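PDB 5HIW: cytochrome P450 CYP260B1 from Sorangium cellulosum, which belongs to the cytochrome P450 family of haem proteins and holds an iron protoporphyrin IX within a largely helical fold. Local coordinates for residues V49-D54 and L299-I304; A148-L153 and E181-E186; L329-G332 and Y337-G340. One frame throughout, in Å; residues are numbered along the deposited sequence.

Contact 1. Residues V49-D54 and L299-I304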
ATOM      1  N   VAL A  49     -17.748  -4.778   0.866  1.00 23.95           N
ATOM      2  CA  VAL A  49     -17.579  -5.950  -0.024  1.00 24.52           C
ATOM      3  C   VAL A  49     -18.592  -5.961  -1.139  1.00 27.15           C
ATOM      4  O   VAL A  49     -18.256  -6.209  -2.316  1.00 25.42           O
ATOM      5  CB  VAL A  49     -17.584  -7.213   0.813  1.00 27.09           C
ATOM      6  CG1 VAL A  49     -17.686  -8.473  -0.030  1.00 32.85           C
ATOM      7  CG2 VAL A  49     -16.318  -7.241   1.729  1.00 26.60           C
ATOM      8  N   ALA A  50     -19.847  -5.656  -0.790  1.00 25.66           N
ATOM      9  CA  ALA A  50     -20.902  -5.527  -1.830  1.00 23.68           C
ATOM     10  C   ALA A  50     -20.588  -4.476  -2.898  1.00 22.64           C
ATOM     11  O   ALA A  50     -20.780  -4.704  -4.120  1.00 23.70           O
ATOM     12  CB  ALA A  50     -22.256  -5.238  -1.136  1.00 25.70           C
ATOM     13  N   VAL A  51     -20.144  -3.274  -2.479  1.00 23.98           N
ATOM     14  CA  VAL A  51     -19.762  -2.245  -3.430  1.00 23.73           C
ATOM     15  C   VAL A  51     -18.640  -2.760  -4.293  1.00 23.66           C
ATOM     16  O   VAL A  51     -18.673  -2.551  -5.516  1.00 25.23           O
ATOM     17  CB  VAL A  51     -19.290  -0.928  -2.775  1.00 23.84           C
ATOM     18  CG1 VAL A  51     -18.706   0.012  -3.811  1.00 25.36           C
ATOM     19  CG2 VAL A  51     -20.483  -0.259  -2.077  1.00 26.25           C
ATOM     20  N   LEU A  52     -17.597  -3.313  -3.654  1.00 23.51           N
ATOM     21  CA  LEU A  52     -16.442  -3.806  -4.458  1.00 23.16           C
ATOM     22  C   LEU A  52     -16.846  -4.922  -5.476  1.00 25.42           C
ATOM     23  O   LEU A  52     -16.264  -4.999  -6.560  1.00 27.66           O
ATOM     24  CB  LEU A  52     -15.347  -4.330  -3.522  1.00 23.38           C
ATOM     25  CG  LEU A  52     -14.604  -3.251  -2.695  1.00 23.09           C
ATOM     26  CD1 LEU A  52     -13.715  -3.980  -1.690  1.00 24.87           C
ATOM     27  CD2 LEU A  52     -13.870  -2.246  -3.607  1.00 22.30           C
ATOM     28  N   ARG A  53     -17.801  -5.770  -5.109  1.00 26.12           N
ATOM     29  CA  ARG A  53     -18.333  -6.792  -6.010  1.00 29.51           C
ATOM     30  C   ARG A  53     -19.049  -6.207  -7.250  1.00 30.99           C
ATOM     31  O   ARG A  53     -18.926  -6.735  -8.322  1.00 32.54           O
ATOM     32  CB  ARG A  53     -19.290  -7.733  -5.247  1.00 36.06           C
ATOM     33  CG  ARG A  53     -19.830  -8.884  -6.068  1.00 46.74           C
ATOM     34  CD  ARG A  53     -20.579  -9.920  -5.227  1.00 55.18           C
ATOM     35  NE  ARG A  53     -20.344 -11.277  -5.740  1.00 64.74           N
ATOM     36  CZ  ARG A  53     -19.248 -12.017  -5.511  1.00 65.20           C
ATOM     37  NH1 ARG A  53     -18.235 -11.569  -4.762  1.00 65.73           N
ATOM     38  NH2 ARG A  53     -19.156 -13.224  -6.043  1.00 67.70           N
ATOM     39  N   ASP A  54     -19.803  -5.126  -7.112  1.00 27.44           N
ATOM     40  CA  ASP A  54     -20.560  -4.584  -8.225  1.00 28.78           C
ATOM     41  C   ASP A  54     -19.763  -3.485  -8.924  1.00 28.92           C
ATOM     42  O   ASP A  54     -19.964  -2.265  -8.678  1.00 31.62           O
ATOM     43  CB  ASP A  54     -21.897  -4.038  -7.694  1.00 28.94           C
ATOM     44  CG  ASP A  54     -22.849  -3.597  -8.796  1.00 30.88           C
ATOM     45  OD1 ASP A  54     -22.465  -3.495  -9.968  1.00 32.90           O
ATOM     46  OD2 ASP A  54     -23.999  -3.305  -8.457  1.00 36.77           O
ATOM     47  N   LEU A 299     -17.764   8.064  -3.757  1.00 28.58           N
ATOM     48  CA  LEU A 299     -17.974   7.238  -2.558  1.00 29.14           C
ATOM     49  C   LEU A 299     -16.647   6.702  -2.022  1.00 26.21           C
ATOM     50  O   LEU A 299     -15.835   6.187  -2.798  1.00 23.37           O
ATOM     51  CB  LEU A 299     -18.884   6.104  -2.925  1.00 26.75           C
ATOM     52  CG  LEU A 299     -19.464   5.237  -1.851  1.00 31.94           C
ATOM     53  CD1 LEU A 299     -20.383   6.076  -0.925  1.00 34.37           C
ATOM     54  CD2 LEU A 299     -20.222   4.075  -2.447  1.00 29.63           C
ATOM     55  N   TYR A 300     -16.397   6.890  -0.716  1.00 23.89           N
ATOM     56  CA  TYR A 300     -15.226   6.401  -0.073  1.00 23.79           C
ATOM     57  C   TYR A 300     -15.558   5.144   0.739  1.00 23.19           C
ATOM     58  O   TYR A 300     -16.470   5.133   1.613  1.00 22.85           O
ATOM     59  CB  TYR A 300     -14.621   7.517   0.799  1.00 21.56           C
ATOM     60  CG  TYR A 300     -13.307   7.244   1.529  1.00 22.03           C
ATOM     61  CD1 TYR A 300     -13.259   6.604   2.738  1.00 24.53           C
ATOM     62  CD2 TYR A 300     -12.138   7.627   0.976  1.00 25.32           C
ATOM     63  CE1 TYR A 300     -12.043   6.383   3.381  1.00 25.71           C
ATOM     64  CE2 TYR A 300     -10.933   7.427   1.603  1.00 30.31           C
ATOM     65  CZ  TYR A 300     -10.886   6.862   2.803  1.00 27.72           C
ATOM     66  OH  TYR A 300      -9.686   6.645   3.404  1.00 30.23           O
ATOM     67  N   LEU A 301     -14.740   4.113   0.550  1.00 19.39           N
ATOM     68  CA  LEU A 301     -14.930   2.815   1.250  1.00 20.84           C
ATOM     69  C   LEU A 301     -13.870   2.625   2.307  1.00 20.87           C
ATOM     70  O   LEU A 301     -12.672   2.694   2.007  1.00 18.69           O
ATOM     71  CB  LEU A 301     -14.839   1.660   0.243  1.00 19.71           C
ATOM     72  CG  LEU A 301     -15.682   1.755  -1.028  1.00 24.28           C
ATOM     73  CD1 LEU A 301     -15.487   0.555  -1.940  1.00 22.41           C
ATOM     74  CD2 LEU A 301     -17.137   1.791  -0.598  1.00 22.40           C
ATOM     75  N   SER A 302     -14.274   2.469   3.567  1.00 18.69           N
ATOM     76  CA  SER A 302     -13.350   2.188   4.616  1.00 18.78           C
ATOM     77  C   SER A 302     -12.806   0.758   4.486  1.00 19.22           C
ATOM     78  O   SER A 302     -13.556  -0.211   4.426  1.00 18.87           O
ATOM     79  CB  SER A 302     -13.980   2.272   5.998  1.00 18.01           C
ATOM     80  OG  SER A 302     -13.012   1.934   7.009  1.00 19.45           O
ATOM     81  N   LEU A 303     -11.503   0.652   4.415  1.00 17.56           N
ATOM     82  CA  LEU A 303     -10.835  -0.647   4.392  1.00 17.28           C
ATOM     83  C   LEU A 303     -10.375  -1.037   5.781  1.00 18.82           C
ATOM     84  O   LEU A 303      -9.713  -2.038   5.934  1.00 21.68           O
ATOM     85  CB  LEU A 303      -9.700  -0.616   3.383  1.00 16.13           C
ATOM     86  CG  LEU A 303     -10.079  -0.290   1.950  1.00 18.96           C
ATOM     87  CD1 LEU A 303      -8.873  -0.209   0.998  1.00 21.84           C
ATOM     88  CD2 LEU A 303     -11.077  -1.207   1.308  1.00 20.54           C
ATOM     89  N   ILE A 304     -10.724  -0.237   6.821  1.00 18.03           N
ATOM     90  CA  ILE A 304     -10.353  -0.529   8.191  1.00 17.05           C
ATOM     91  C   ILE A 304     -11.506  -1.018   9.100  1.00 21.03           C
ATOM     92  O   ILE A 304     -11.271  -1.816   9.990  1.00 18.07           O
ATOM     93  CB  ILE A 304      -9.629   0.713   8.837  1.00 17.29           C
ATOM     94  CG1 ILE A 304      -8.201   0.886   8.228  1.00 17.39           C
ATOM     95  CG2 ILE A 304      -9.503   0.664  10.359  1.00 17.45           C
ATOM     96  CD1 ILE A 304      -7.478   2.216   8.415  1.00 19.12           C
TER
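V51 and L52, near the end of helix 45-53, pack on L301 of strand 298-302, a central strand of the mixed sheet in the cytochrome P450 fold; strand 39-42 runs parallel to it on one flank and 277-282 antiparallel on the other. The segment axes come within 9.9 Å, and their directions differ by 125°, so the helix lies slantwise across the strand. From V51, the CB sits 4.1 Å from CD2 of L301. Its CG1 goes further, reaching L301 CD1 at 3.8 Å and also approaching CD2, so this branch straddles the leucine fork. That branch lies anti to the backbone N (chi1 171°), while V51 CG2 lies 4.2 Å from L301 CD2 and looser against L299 CD2, at 4.4 Å. L52 starts beside the strand instead of facing it, but its isobutyl group runs past that of L301 in the opposite direction. All three contacts are apolar, and their residues are buried. L52 also rests on I278 and R280 of strand 277-282, so the helix spans two adjacent strands. The tightest carbon pair is L52 CD2 against L301 CD1, at 3.6 Å.

Contact 2. Residues A148-L153 and E181-E186; sequences AENDAL and EAQLRE
The carboxamides of N150 and Q183 meet edge to edge, their planes only 24° apart, while the guanidinium of R185 takes E181 OE1 at its own edge. The first pair bridges helices 147-162 and 167-191, which by their order in the chain correspond to the F and G helices of the P450 fold. Two hydrogen bonds close a cyclic amide pair. Q183 NE2 gives to N150 OD1 at 2.8 Å, and N150 ND2 gives back to Q183 OE1 at 3.0 Å. Each acceptor is met in its carbonyl plane on a lone pair, and each donor also keeps its partner close to its own amide plane; the second bond is the straighter, 164° at the hydrogen against 152°. The reciprocal pairing fixes the rotation of both groups, because a half-turn of one amide alone would set oxygen against oxygen and nitrogen against nitrogen. Q183 spans the gap with an extended chain beyond CG, and the paired amides satisfy polar atoms of two buried residues. L153 approaches the same Q183 amide, while its side chain also lies on A176, A179 and M180 of the second helix. Within that helix, R185 NH1 bridges to E181 OE1 at 2.7 Å, one turn back, from above the carboxylate plane. Beside the amide pair, L153 CD1 stands 4.1 Å from Q183 NE2.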
ATOM      1  N   ALA A 148      17.887   9.513  -5.403  1.00 17.03           N
ATOM      2  CA  ALA A 148      17.233  10.780  -4.853  1.00 17.70           C
ATOM      3  C   ALA A 148      16.379  11.587  -5.830  1.00 18.94           C
ATOM      4  O   ALA A 148      15.226  12.071  -5.553  1.00 17.88           O
ATOM      5  CB  ALA A 148      18.340  11.663  -4.200  1.00 17.33           C
ATOM      6  N   GLU A 149      16.914  11.747  -7.053  1.00 17.02           N
ATOM      7  CA  GLU A 149      16.224  12.469  -8.094  1.00 15.86           C
ATOM      8  C   GLU A 149      14.890  11.768  -8.375  1.00 17.78           C
ATOM      9  O   GLU A 149      13.818  12.399  -8.437  1.00 18.38           O
ATOM     10  CB  GLU A 149      17.087  12.516  -9.349  1.00 16.92           C
ATOM     11  CG  GLU A 149      16.407  13.141 -10.570  1.00 18.58           C
ATOM     12  CD  GLU A 149      17.223  13.011 -11.843  1.00 20.21           C
ATOM     13  OE1 GLU A 149      18.282  12.399 -11.865  1.00 21.88           O
ATOM     14  OE2 GLU A 149      16.724  13.535 -12.817  1.00 23.86           O
ATOM     15  N   ASN A 150      14.991  10.439  -8.515  1.00 18.13           N
ATOM     16  CA  ASN A 150      13.823   9.653  -8.834  1.00 17.75           C
ATOM     17  C   ASN A 150      12.792   9.552  -7.685  1.00 15.40           C
ATOM     18  O   ASN A 150      11.593   9.573  -7.956  1.00 16.42           O
ATOM     19  CB  ASN A 150      14.245   8.315  -9.385  1.00 17.91           C
ATOM     20  CG  ASN A 150      14.768   8.462 -10.812  1.00 19.11           C
ATOM     21  OD1 ASN A 150      14.373   9.384 -11.526  1.00 22.68           O
ATOM     22  ND2 ASN A 150      15.635   7.570 -11.216  1.00 20.80           N
ATOM     23  N   ASP A 151      13.284   9.532  -6.458  1.00 15.17           N
ATOM     24  CA  ASP A 151      12.415   9.668  -5.299  1.00 17.65           C
ATOM     25  C   ASP A 151      11.577  10.954  -5.403  1.00 17.06           C
ATOM     26  O   ASP A 151      10.362  10.934  -5.281  1.00 16.02           O
ATOM     27  CB  ASP A 151      13.234   9.631  -4.023  1.00 18.07           C
ATOM     28  CG  ASP A 151      12.341   9.554  -2.758  1.00 22.66           C
ATOM     29  OD1 ASP A 151      11.911   8.398  -2.409  1.00 19.32           O
ATOM     30  OD2 ASP A 151      12.002  10.656  -2.218  1.00 18.82           O
ATOM     31  N   ALA A 152      12.227  12.088  -5.640  1.00 16.48           N
ATOM     32  CA  ALA A 152      11.501  13.318  -5.821  1.00 17.12           C
ATOM     33  C   ALA A 152      10.539  13.345  -7.005  1.00 18.49           C
ATOM     34  O   ALA A 152       9.414  13.815  -6.842  1.00 19.75           O
ATOM     35  CB  ALA A 152      12.426  14.515  -5.854  1.00 20.64           C
ATOM     36  N   LEU A 153      10.934  12.768  -8.142  1.00 19.72           N
ATOM     37  CA  LEU A 153      10.046  12.620  -9.273  1.00 20.56           C
ATOM     38  C   LEU A 153       8.791  11.773  -8.947  1.00 17.35           C
ATOM     39  O   LEU A 153       7.672  12.152  -9.208  1.00 18.51           O
ATOM     40  CB  LEU A 153      10.778  12.093 -10.486  1.00 18.15           C
ATOM     41  CG  LEU A 153      11.813  12.931 -11.220  1.00 20.52           C
ATOM     42  CD1 LEU A 153      12.424  12.088 -12.291  1.00 24.27           C
ATOM     43  CD2 LEU A 153      11.264  14.249 -11.765  1.00 24.44           C
ATOM     44  N   GLU A 181       9.555   8.547 -17.681  1.00 32.73           N
ATOM     45  CA  GLU A 181       9.263   7.860 -18.951  1.00 35.40           C
ATOM     46  C   GLU A 181      10.500   7.807 -19.854  1.00 34.80           C
ATOM     47  O   GLU A 181      10.854   6.756 -20.390  1.00 34.76           O
ATOM     48  CB  GLU A 181       8.075   8.560 -19.634  1.00 39.59           C
ATOM     49  CG  GLU A 181       7.061   7.637 -20.289  1.00 48.41           C
ATOM     50  CD  GLU A 181       6.014   8.417 -21.079  1.00 52.58           C
ATOM     51  OE1 GLU A 181       6.377   9.444 -21.716  1.00 54.24           O
ATOM     52  OE2 GLU A 181       4.844   8.002 -21.069  1.00 45.59           O
ATOM     53  N   ALA A 182      11.243   8.907 -19.912  1.00 33.66           N
ATOM     54  CA  ALA A 182      12.438   8.947 -20.732  1.00 33.83           C
ATOM     55  C   ALA A 182      13.549   8.049 -20.214  1.00 30.93           C
ATOM     56  O   ALA A 182      14.236   7.385 -20.985  1.00 32.79           O
ATOM     57  CB  ALA A 182      12.921  10.382 -20.843  1.00 37.89           C
ATOM     58  N   GLN A 183      13.758   8.003 -18.897  1.00 27.20           N
ATOM     59  CA  GLN A 183      14.694   7.061 -18.344  1.00 25.21           C
ATOM     60  C   GLN A 183      14.253   5.600 -18.644  1.00 23.31           C
ATOM     61  O   GLN A 183      15.063   4.726 -18.911  1.00 30.97           O
ATOM     62  CB  GLN A 183      14.783   7.171 -16.804  1.00 26.57           C
ATOM     63  CG  GLN A 183      15.469   8.418 -16.338  1.00 25.41           C
ATOM     64  CD  GLN A 183      15.487   8.490 -14.839  1.00 22.87           C
ATOM     65  OE1 GLN A 183      16.214   7.757 -14.180  1.00 23.15           O
ATOM     66  NE2 GLN A 183      14.814   9.493 -14.325  1.00 26.95           N
ATOM     67  N   LEU A 184      12.988   5.382 -18.502  1.00 25.97           N
ATOM     68  CA  LEU A 184      12.430   3.986 -18.595  1.00 28.12           C
ATOM     69  C   LEU A 184      12.325   3.535 -20.073  1.00 31.64           C
ATOM     70  O   LEU A 184      12.559   2.382 -20.379  1.00 23.86           O
ATOM     71  CB  LEU A 184      11.084   3.971 -17.967  1.00 26.59           C
ATOM     72  CG  LEU A 184      11.090   3.936 -16.436  1.00 28.55           C
ATOM     73  CD1 LEU A 184       9.671   4.142 -16.026  1.00 30.89           C
ATOM     74  CD2 LEU A 184      11.655   2.654 -15.876  1.00 31.95           C
ATOM     75  N   ARG A 185      11.997   4.469 -20.976  1.00 39.71           N
ATOM     76  CA  ARG A 185      12.142   4.208 -22.424  1.00 40.26           C
ATOM     77  C   ARG A 185      13.517   3.809 -22.785  1.00 37.80           C
ATOM     78  O   ARG A 185      13.704   2.869 -23.527  1.00 42.70           O
ATOM     79  CB  ARG A 185      11.837   5.439 -23.251  1.00 46.48           C
ATOM     80  CG  ARG A 185      10.489   5.380 -23.864  1.00 54.00           C
ATOM     81  CD  ARG A 185      10.133   6.673 -24.554  1.00 59.61           C
ATOM     82  NE  ARG A 185       8.713   6.581 -24.870  1.00 67.77           N
ATOM     83  CZ  ARG A 185       7.752   7.292 -24.295  1.00 70.10           C
ATOM     84  NH1 ARG A 185       8.040   8.232 -23.395  1.00 76.74           N
ATOM     85  NH2 ARG A 185       6.495   7.091 -24.664  1.00 70.54           N
ATOM     86  N   GLU A 186      14.494   4.551 -22.326  1.00 34.28           N
ATOM     87  CA  GLU A 186      15.865   4.246 -22.671  1.00 35.21           C
ATOM     88  C   GLU A 186      16.256   2.855 -22.209  1.00 35.74           C
ATOM     89  O   GLU A 186      16.914   2.101 -22.924  1.00 35.31           O
ATOM     90  CB  GLU A 186      16.772   5.264 -22.046  1.00 36.42           C
ATOM     91  CG  GLU A 186      18.234   4.890 -22.101  1.00 42.54           C
ATOM     92  CD  GLU A 186      19.062   6.036 -21.586  1.00 49.72           C
ATOM     93  OE1 GLU A 186      18.533   6.771 -20.736  1.00 54.63           O
ATOM     94  OE2 GLU A 186      20.200   6.227 -22.049  1.00 52.46           O
TER

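Contact 3. Residues L329-G332 and Y337-G340. With HEM (protoporphyrin IX containing Fe), chain B.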
ATOM      1  N   LEU A 329      -9.228  -6.170   4.177  1.00 15.56           N
ATOM      2  CA  LEU A 329      -9.565  -5.320   3.072  1.00 15.60           C
ATOM      3  C   LEU A 329      -8.372  -4.469   2.635  1.00 15.00           C
ATOM      4  O   LEU A 329      -8.560  -3.554   1.815  1.00 16.24           O
ATOM      5  CB  LEU A 329     -10.689  -4.386   3.497  1.00 16.91           C
ATOM      6  CG  LEU A 329     -12.065  -5.112   3.667  1.00 18.84           C
ATOM      7  CD1 LEU A 329     -13.074  -4.138   4.179  1.00 22.17           C
ATOM      8  CD2 LEU A 329     -12.572  -5.771   2.441  1.00 18.96           C
ATOM      9  N   ASN A 330      -7.227  -4.673   3.270  1.00 16.01           N
ATOM     10  CA  ASN A 330      -6.017  -3.807   3.013  1.00 15.83           C
ATOM     11  C   ASN A 330      -5.603  -3.810   1.571  1.00 16.53           C
ATOM     12  O   ASN A 330      -5.029  -2.850   1.164  1.00 16.12           O
ATOM     13  CB  ASN A 330      -4.844  -4.131   3.926  1.00 17.24           C
ATOM     14  CG  ASN A 330      -4.381  -5.586   3.831  1.00 19.15           C
ATOM     15  OD1 ASN A 330      -5.163  -6.495   3.974  1.00 16.49           O
ATOM     16  ND2 ASN A 330      -3.096  -5.803   3.568  1.00 16.55           N
ATOM     17  N   PHE A 331      -5.818  -4.919   0.835  1.00 14.60           N
ATOM     18  CA  PHE A 331      -5.490  -5.004  -0.568  1.00 16.64           C
ATOM     19  C   PHE A 331      -6.759  -4.900  -1.416  1.00 17.59           C
ATOM     20  O   PHE A 331      -6.766  -5.225  -2.592  1.00 17.30           O
ATOM     21  CB  PHE A 331      -4.751  -6.345  -0.817  1.00 16.49           C
ATOM     22  CG  PHE A 331      -3.360  -6.432  -0.258  1.00 16.29           C
ATOM     23  CD1 PHE A 331      -2.400  -5.479  -0.555  1.00 14.41           C
ATOM     24  CD2 PHE A 331      -2.982  -7.508   0.540  1.00 14.79           C
ATOM     25  CE1 PHE A 331      -1.100  -5.582  -0.031  1.00 15.93           C
ATOM     26  CE2 PHE A 331      -1.722  -7.597   1.088  1.00 16.37           C
ATOM     27  CZ  PHE A 331      -0.755  -6.678   0.771  1.00 17.50           C
ATOM     28  N   GLY A 332      -7.868  -4.458  -0.824  1.00 16.60           N
ATOM     29  CA  GLY A 332      -9.082  -4.323  -1.586  1.00 17.88           C
ATOM     30  C   GLY A 332      -9.800  -5.657  -1.721  1.00 17.94           C
ATOM     31  O   GLY A 332      -9.711  -6.529  -0.830  1.00 18.56           O
ATOM     32  N   TYR A 337      -8.556  -6.086  -6.870  1.00 18.38           N
ATOM     33  CA  TYR A 337      -7.751  -6.544  -5.750  1.00 18.15           C
ATOM     34  C   TYR A 337      -6.283  -6.366  -6.080  1.00 17.76           C
ATOM     35  O   TYR A 337      -5.840  -6.641  -7.189  1.00 16.80           O
ATOM     36  CB  TYR A 337      -8.009  -8.057  -5.404  1.00 18.34           C
ATOM     37  CG  TYR A 337      -7.203  -8.613  -4.258  1.00 17.78           C
ATOM     38  CD1 TYR A 337      -5.913  -9.182  -4.471  1.00 18.88           C
ATOM     39  CD2 TYR A 337      -7.700  -8.638  -2.981  1.00 17.90           C
ATOM     40  CE1 TYR A 337      -5.204  -9.774  -3.437  1.00 21.36           C
ATOM     41  CE2 TYR A 337      -6.948  -9.208  -1.950  1.00 18.78           C
ATOM     42  CZ  TYR A 337      -5.741  -9.763  -2.185  1.00 17.56           C
ATOM     43  OH  TYR A 337      -4.995 -10.284  -1.122  1.00 18.91           O
ATOM     44  N   CYS A 338      -5.526  -5.812  -5.151  1.00 16.55           N
ATOM     45  CA  CYS A 338      -4.116  -5.446  -5.427  1.00 15.82           C
ATOM     46  C   CYS A 338      -3.272  -6.506  -6.112  1.00 15.25           C
ATOM     47  O   CYS A 338      -3.039  -7.569  -5.575  1.00 16.62           O
ATOM     48  CB  CYS A 338      -3.388  -5.052  -4.133  1.00 14.83           C
ATOM     49  SG  CYS A 338      -1.700  -4.484  -4.346  1.00 16.86           S
ATOM     50  N   VAL A 339      -2.849  -6.223  -7.353  1.00 15.76           N
ATOM     51  CA  VAL A 339      -1.996  -7.155  -8.078  1.00 18.13           C
ATOM     52  C   VAL A 339      -0.592  -7.249  -7.542  1.00 16.91           C
ATOM     53  O   VAL A 339       0.154  -8.250  -7.733  1.00 17.20           O
ATOM     54  CB  VAL A 339      -1.982  -6.735  -9.587  1.00 22.23           C
ATOM     55  CG1 VAL A 339      -1.115  -5.486  -9.756  1.00 20.82           C
ATOM     56  CG2 VAL A 339      -1.545  -7.893 -10.460  1.00 23.78           C
ATOM     57  N   GLY A 340      -0.193  -6.205  -6.806  1.00 16.14           N
ATOM     58  CA  GLY A 340       1.075  -6.184  -6.121  1.00 15.32           C
ATOM     59  C   GLY A 340       1.259  -6.865  -4.748  1.00 16.03           C
ATOM     60  O   GLY A 340       2.347  -6.847  -4.170  1.00 15.89           O
TER
HETATM   61  CHA HEM B 401      -4.567  -2.045  -6.301  1.00 15.08           C
HETATM   62  CHB HEM B 401      -3.273  -1.581  -1.638  1.00 15.47           C
HETATM   63  CHC HEM B 401       1.246  -2.727  -2.776  1.00 14.32           C
HETATM   64  CHD HEM B 401       0.097  -2.210  -7.398  1.00 14.41           C
HETATM   65  C1A HEM B 401      -4.640  -1.889  -4.946  1.00 15.35           C
HETATM   66  C2A HEM B 401      -5.820  -1.636  -4.196  1.00 15.83           C
HETATM   67  C3A HEM B 401      -5.464  -1.544  -2.876  1.00 15.39           C
HETATM   68  C4A HEM B 401      -4.033  -1.622  -2.825  1.00 15.23           C
HETATM   69  CMA HEM B 401      -6.417  -1.257  -1.698  1.00 15.82           C
HETATM   70  CAA HEM B 401      -7.244  -1.633  -4.739  1.00 17.82           C
HETATM   71  CBA HEM B 401      -7.545  -0.280  -5.404  1.00 19.86           C
HETATM   72  CGA HEM B 401      -8.990  -0.109  -5.724  1.00 21.04           C
HETATM   73  O1A HEM B 401      -9.767  -1.120  -5.718  1.00 19.09           O
HETATM   74  O2A HEM B 401      -9.467   1.050  -5.806  1.00 20.17           O
HETATM   75  C1B HEM B 401      -1.951  -1.796  -1.542  1.00 15.54           C
HETATM   76  C2B HEM B 401      -1.278  -1.888  -0.276  1.00 15.48           C
HETATM   77  C3B HEM B 401       0.016  -2.234  -0.615  1.00 16.04           C
HETATM   78  C4B HEM B 401       0.119  -2.311  -2.074  1.00 14.57           C
HETATM   79  CMB HEM B 401      -1.782  -1.623   1.154  1.00 18.58           C
HETATM   80  CAB HEM B 401       1.039  -2.372   0.393  1.00 16.21           C
HETATM   81  CBB HEM B 401       2.325  -2.392   0.278  1.00 20.82           C
HETATM   82  C1C HEM B 401       1.337  -2.695  -4.167  1.00 14.47           C
HETATM   83  C2C HEM B 401       2.551  -3.010  -4.858  1.00 13.96           C
HETATM   84  C3C HEM B 401       2.213  -2.850  -6.173  1.00 15.63           C
HETATM   85  C4C HEM B 401       0.859  -2.407  -6.267  1.00 16.82           C
HETATM   86  CMC HEM B 401       3.802  -3.400  -4.108  1.00 13.42           C
HETATM   87  CAC HEM B 401       3.065  -3.063  -7.359  1.00 18.30           C
HETATM   88  CBC HEM B 401       4.051  -3.948  -7.333  1.00 22.02           C
HETATM   89  C1D HEM B 401      -1.291  -2.132  -7.423  1.00 16.05           C
HETATM   90  C2D HEM B 401      -1.992  -2.056  -8.732  1.00 16.38           C
HETATM   91  C3D HEM B 401      -3.286  -2.001  -8.440  1.00 17.25           C
HETATM   92  C4D HEM B 401      -3.365  -2.079  -6.973  1.00 15.92           C
HETATM   93  CMD HEM B 401      -1.378  -1.955 -10.115  1.00 15.56           C
HETATM   94  CAD HEM B 401      -4.479  -1.988  -9.410  1.00 16.95           C
HETATM   95  CBD HEM B 401      -4.927  -3.422  -9.620  1.00 18.34           C
HETATM   96  CGD HEM B 401      -6.097  -3.544 -10.604  1.00 20.70           C
HETATM   97  O1D HEM B 401      -6.875  -2.574 -10.858  1.00 20.18           O
HETATM   98  O2D HEM B 401      -6.335  -4.652 -11.193  1.00 21.84           O
HETATM   99  NA  HEM B 401      -3.545  -1.897  -4.055  1.00 14.70           N
HETATM  100  NB  HEM B 401      -1.119  -2.179  -2.538  1.00 15.11           N
HETATM  101  NC  HEM B 401       0.336  -2.404  -4.984  1.00 14.26           N
HETATM  102  ND  HEM B 401      -2.163  -2.121  -6.386  1.00 14.83           N
HETATM  103 FE   HEM B 401      -1.659  -2.184  -4.512  1.00 15.68          FE
HETATM  104  O   HOH W   1      -1.375   0.092  -4.588  1.00 18.48           O
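The haem-binding loop of the P450 fold, which carries the cysteine ligand of the iron just ahead of helix 341-358, closes on itself between F331 and C338. C338 N donates to F331 O at 2.9 Å in an almost straight bond, 175° at the hydrogen and in the carbonyl plane. The type I turn from L329 to G332, closed by G332 N on L329 O, presents that carbonyl. C338 SG, anti to its own backbone N (chi1 -176°), leads away from this bond to the iron, 2.3 Å off; water 1 is the other axial ligand. The F331 ring reaches from the loop to the porphyrin: CD1 touches C338 CB at 3.7 Å, HEM C3B lies at the edge of the F331 ring, near its plane, 3.6 Å from CE1, and the sulfur lies obliquely to the ring in a sulfur-aromatic contact. Behind it, F331 CB sits over one face of the Y337 ring as a CH-pi contact, 4.1 Å from the centroid and 25° off the normal. G332 N approaches HEM CMA at 3.6 Å, and G340 CA lies against HEM C3C at 3.5 Å. Thus C338 is gripped at both ends, its backbone N by F331 and its sulfur by iron, with the F331 ring oblique to the sulfur; this is consistent with a ligand loop that fixes the sulfur's direction.

Overall arrangement
Along the chain, contact 2 falls within the long span that separates the two segments of contact 1, and contact 3 follows both. Contacts 1 and 2 lie on opposite sides of the chain's centre, their centres 34 Å apart: one belongs to the sheet-bearing side, the other to helices 147-162 and 167-191. Contact 3 is the most central, 12 Å, centre to centre, from contact 1. Those two touch: V49 CG2 of helix 45-53 is 4.1 Å from L329 CD2, and S302 O of strand 298-302 is 4.0 Å from L329 CD1. Contacts 1 and 3 thus form one packed region beside the haem, while contact 2, its nearest atoms about 16 Å from contact 3, belongs to a separate helical part.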